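Local coordinates for cellulosome anchoring protein cohesin region (PDB 4DH2), which serves as the type I cohesin module of a cellulosome-anchoring protein and binds a dockerin partner, as part of cellulosome assembly, at residues G68-D73 against I104-V109. Numbering follows the deposited sequence.
Sequences GSIITD and IKTDGV. With SO4 (sulfate ion), chain G.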
ATOM      1  N   GLY A  68       0.221   8.127   8.952  1.00 23.31           N
ATOM      2  CA  GLY A  68       0.448   8.101  10.382  1.00 21.05           C
ATOM      3  C   GLY A  68       1.763   8.763  10.739  1.00 25.27           C
ATOM      4  O   GLY A  68       2.564   9.105   9.853  1.00 24.08           O
ATOM      5  N   SER A  69       2.012   8.902  12.044  1.00 28.85           N
ATOM      6  CA  SER A  69       3.198   9.608  12.527  1.00 32.80           C
ATOM      7  C   SER A  69       4.496   8.907  12.180  1.00 30.09           C
ATOM      8  O   SER A  69       5.549   9.548  12.135  1.00 26.50           O
ATOM      9  CB  SER A  69       3.140   9.801  14.043  1.00 35.19           C
ATOM     10  OG  SER A  69       3.316   8.574  14.709  1.00 38.47           O
ATOM     11  N   ILE A  70       4.472   7.600  11.942  1.00 24.45           N
ATOM     12  CA  ILE A  70       5.738   6.937  11.647  1.00 20.84           C
ATOM     13  C   ILE A  70       6.179   7.079  10.196  1.00 22.10           C
ATOM     14  O   ILE A  70       7.328   6.747   9.855  1.00 24.16           O
ATOM     15  CB  ILE A  70       5.735   5.446  12.033  1.00 20.35           C
ATOM     16  CG1 ILE A  70       4.856   4.626  11.080  1.00 23.29           C
ATOM     17  CG2 ILE A  70       5.260   5.273  13.489  1.00 28.64           C
ATOM     18  CD1 ILE A  70       4.818   3.122  11.461  1.00 23.85           C
ATOM     19  N   ILE A  71       5.286   7.575   9.348  1.00 21.52           N
ATOM     20  CA  ILE A  71       5.601   7.822   7.951  1.00 21.23           C
ATOM     21  C   ILE A  71       6.525   9.037   7.853  1.00 31.38           C
ATOM     22  O   ILE A  71       6.213  10.113   8.389  1.00 28.80           O
ATOM     23  CB  ILE A  71       4.315   8.109   7.151  1.00 18.78           C
ATOM     24  CG1 ILE A  71       3.306   6.935   7.259  1.00 19.28           C
ATOM     25  CG2 ILE A  71       4.655   8.445   5.696  1.00 24.08           C
ATOM     26  CD1 ILE A  71       3.838   5.618   6.750  1.00 21.88           C
ATOM     27  N   THR A  72       7.658   8.869   7.183  1.00 24.66           N
ATOM     28  CA  THR A  72       8.625   9.949   6.994  1.00 24.99           C
ATOM     29  C   THR A  72       8.215  10.755   5.776  1.00 27.31           C
ATOM     30  O   THR A  72       7.581  10.223   4.869  1.00 25.55           O
ATOM     31  CB  THR A  72      10.018   9.393   6.771  1.00 28.77           C
ATOM     32  OG1 THR A  72       9.974   8.476   5.681  1.00 25.45           O
ATOM     33  CG2 THR A  72      10.538   8.674   8.013  1.00 25.45           C
ATOM     34  N   ASP A  73       8.580  12.038   5.758  1.00 26.75           N
ATOM     35  CA  ASP A  73       8.273  12.941   4.647  1.00 22.14           C
ATOM     36  C   ASP A  73       7.101  12.521   3.777  1.00 19.96           C
ATOM     37  O   ASP A  73       7.289  12.270   2.563  1.00 23.48           O
ATOM     38  CB  ASP A  73       9.533  13.118   3.774  1.00 26.61           C
ATOM     39  CG  ASP A  73       9.455  14.320   2.836  1.00 33.53           C
ATOM     40  OD1 ASP A  73       8.603  15.216   3.047  1.00 32.25           O
ATOM     41  OD2 ASP A  73      10.278  14.362   1.883  1.00 29.37           O
ATOM     42  N   ILE A 104      11.464   3.784   7.529  1.00 20.18           N
ATOM     43  CA  ILE A 104      10.601   3.652   8.690  1.00 17.30           C
ATOM     44  C   ILE A 104      11.219   2.643   9.656  1.00 22.52           C
ATOM     45  O   ILE A 104      11.394   1.477   9.298  1.00 22.35           O
ATOM     46  CB  ILE A 104       9.183   3.218   8.309  1.00 20.05           C
ATOM     47  CG1 ILE A 104       8.543   4.274   7.409  1.00 18.19           C
ATOM     48  CG2 ILE A 104       8.319   3.012   9.557  1.00 22.61           C
ATOM     49  CD1 ILE A 104       7.226   3.838   6.832  1.00 19.11           C
ATOM     50  N   LYS A 105      11.572   3.117  10.858  1.00 22.63           N
ATOM     51  CA  LYS A 105      12.309   2.309  11.843  1.00 22.03           C
ATOM     52  C   LYS A 105      11.593   2.201  13.176  1.00 28.78           C
ATOM     53  O   LYS A 105      12.101   1.572  14.110  1.00 32.27           O
ATOM     54  CB  LYS A 105      13.690   2.919  12.108  1.00 25.96           C
ATOM     55  CG  LYS A 105      14.582   2.951  10.887  1.00 25.98           C
ATOM     56  CD  LYS A 105      15.909   3.647  11.207  1.00 30.63           C
ATOM     57  CE  LYS A 105      16.898   3.449  10.093  1.00 30.75           C
ATOM     58  NZ  LYS A 105      18.182   4.215  10.323  1.00 38.20           N
ATOM     59  N   THR A 106      10.415   2.817  13.255  1.00 20.43           N
ATOM     60  CA  THR A 106       9.680   2.987  14.500  1.00 27.54           C
ATOM     61  C   THR A 106       8.282   2.365  14.457  1.00 27.45           C
ATOM     62  O   THR A 106       7.599   2.469  13.447  1.00 24.69           O
ATOM     63  CB  THR A 106       9.515   4.483  14.758  1.00 29.38           C
ATOM     64  OG1 THR A 106      10.813   5.079  14.830  1.00 34.18           O
ATOM     65  CG2 THR A 106       8.761   4.728  16.065  1.00 36.93           C
ATOM     66  N   ASP A 107       7.851   1.747  15.562  1.00 20.57           N
ATOM     67  CA  ASP A 107       6.513   1.174  15.661  1.00 22.71           C
ATOM     68  C   ASP A 107       5.479   2.273  15.845  1.00 26.33           C
ATOM     69  O   ASP A 107       5.760   3.305  16.446  1.00 26.55           O
ATOM     70  CB  ASP A 107       6.401   0.249  16.864  1.00 23.66           C
ATOM     71  CG  ASP A 107       7.197  -1.006  16.718  1.00 30.47           C
ATOM     72  OD1 ASP A 107       7.942  -1.101  15.729  1.00 29.50           O
ATOM     73  OD2 ASP A 107       7.082  -1.895  17.600  1.00 30.58           O
ATOM     74  N   GLY A 108       4.265   2.032  15.390  1.00 25.84           N
ATOM     75  CA  GLY A 108       3.207   3.008  15.577  1.00 30.99           C
ATOM     76  C   GLY A 108       2.217   3.045  14.439  1.00 25.95           C
ATOM     77  O   GLY A 108       2.097   2.096  13.646  1.00 22.53           O
ATOM     78  N   VAL A 109       1.480   4.146  14.357  1.00 23.12           N
ATOM     79  CA  VAL A 109       0.428   4.259  13.364  1.00 24.34           C
ATOM     80  C   VAL A 109       1.022   4.643  12.014  1.00 23.42           C
ATOM     81  O   VAL A 109       1.745   5.639  11.907  1.00 27.72           O
ATOM     82  CB  VAL A 109      -0.618   5.320  13.788  1.00 25.72           C
ATOM     83  CG1 VAL A 109      -1.601   5.577  12.665  1.00 27.63           C
ATOM     84  CG2 VAL A 109      -1.318   4.863  15.058  1.00 29.03           C
TER
HETATM   85  S   SO4 G 203      10.038  14.010   8.291  1.00 74.81           S
HETATM   86  O1  SO4 G 203      10.535  14.874   9.358  1.00 82.54           O
HETATM   87  O2  SO4 G 203      10.385  14.594   6.996  1.00 75.74           O
HETATM   88  O3  SO4 G 203      10.665  12.697   8.449  1.00 59.71           O
HETATM   89  O4  SO4 G 203       8.584  13.897   8.389  1.00 77.17           O
HETATM   90  O   HOH W   1       2.091   6.291  16.103  1.00 36.82           O
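Ile70 packs its side chain against the curved backbone of residues 106-109. With chi1 at 72°, CG1 is flanked by the backbone N and C, and the extended chain then carries CD1 in among carbonyl oxygens. CD1 lies 3.5 Å from Thr106 O and also close to Gly108 O. The other branch, CG2, rests 3.6 Å from Asp107 O. Thr106 O is buried here and has no hydrogen-bond partner. Ile104 packs against the same side chain, its CG2 4.0 Å from Ile70 CD1. Deeper in, the CD1 ends of Ile71 and Ile104 make a second apolar contact at 3.8 Å, and both side chains also touch Phe93 of strand 88-94.

The polar link is light. Ile70 N gives a weak but nearly straight hydrogen bond to Val109 O (3.4 Å, 173°). Gly68 brings its CA against the same oxygen in a CH...O contact at 3.2 Å. Gly108 lies beside Ile70. One water bridges the segments, accepting from Val109 N at 2.8 Å and hydrogen-bonding to Ser69 OG.

Asp107 turns away, and its carboxylate takes the backbone N-H groups of Asn40 and Val41. A sulfate, probably from the crystallisation liquor, is weakly bound by Asp73 N.

Residues 68-71 form a type I beta turn, closed by Ile71 N to Gly68 O. The turn follows strand 60-67 and packs on the start of its antiparallel neighbour, strand 108-117, at one edge of the cohesin beta-sandwich.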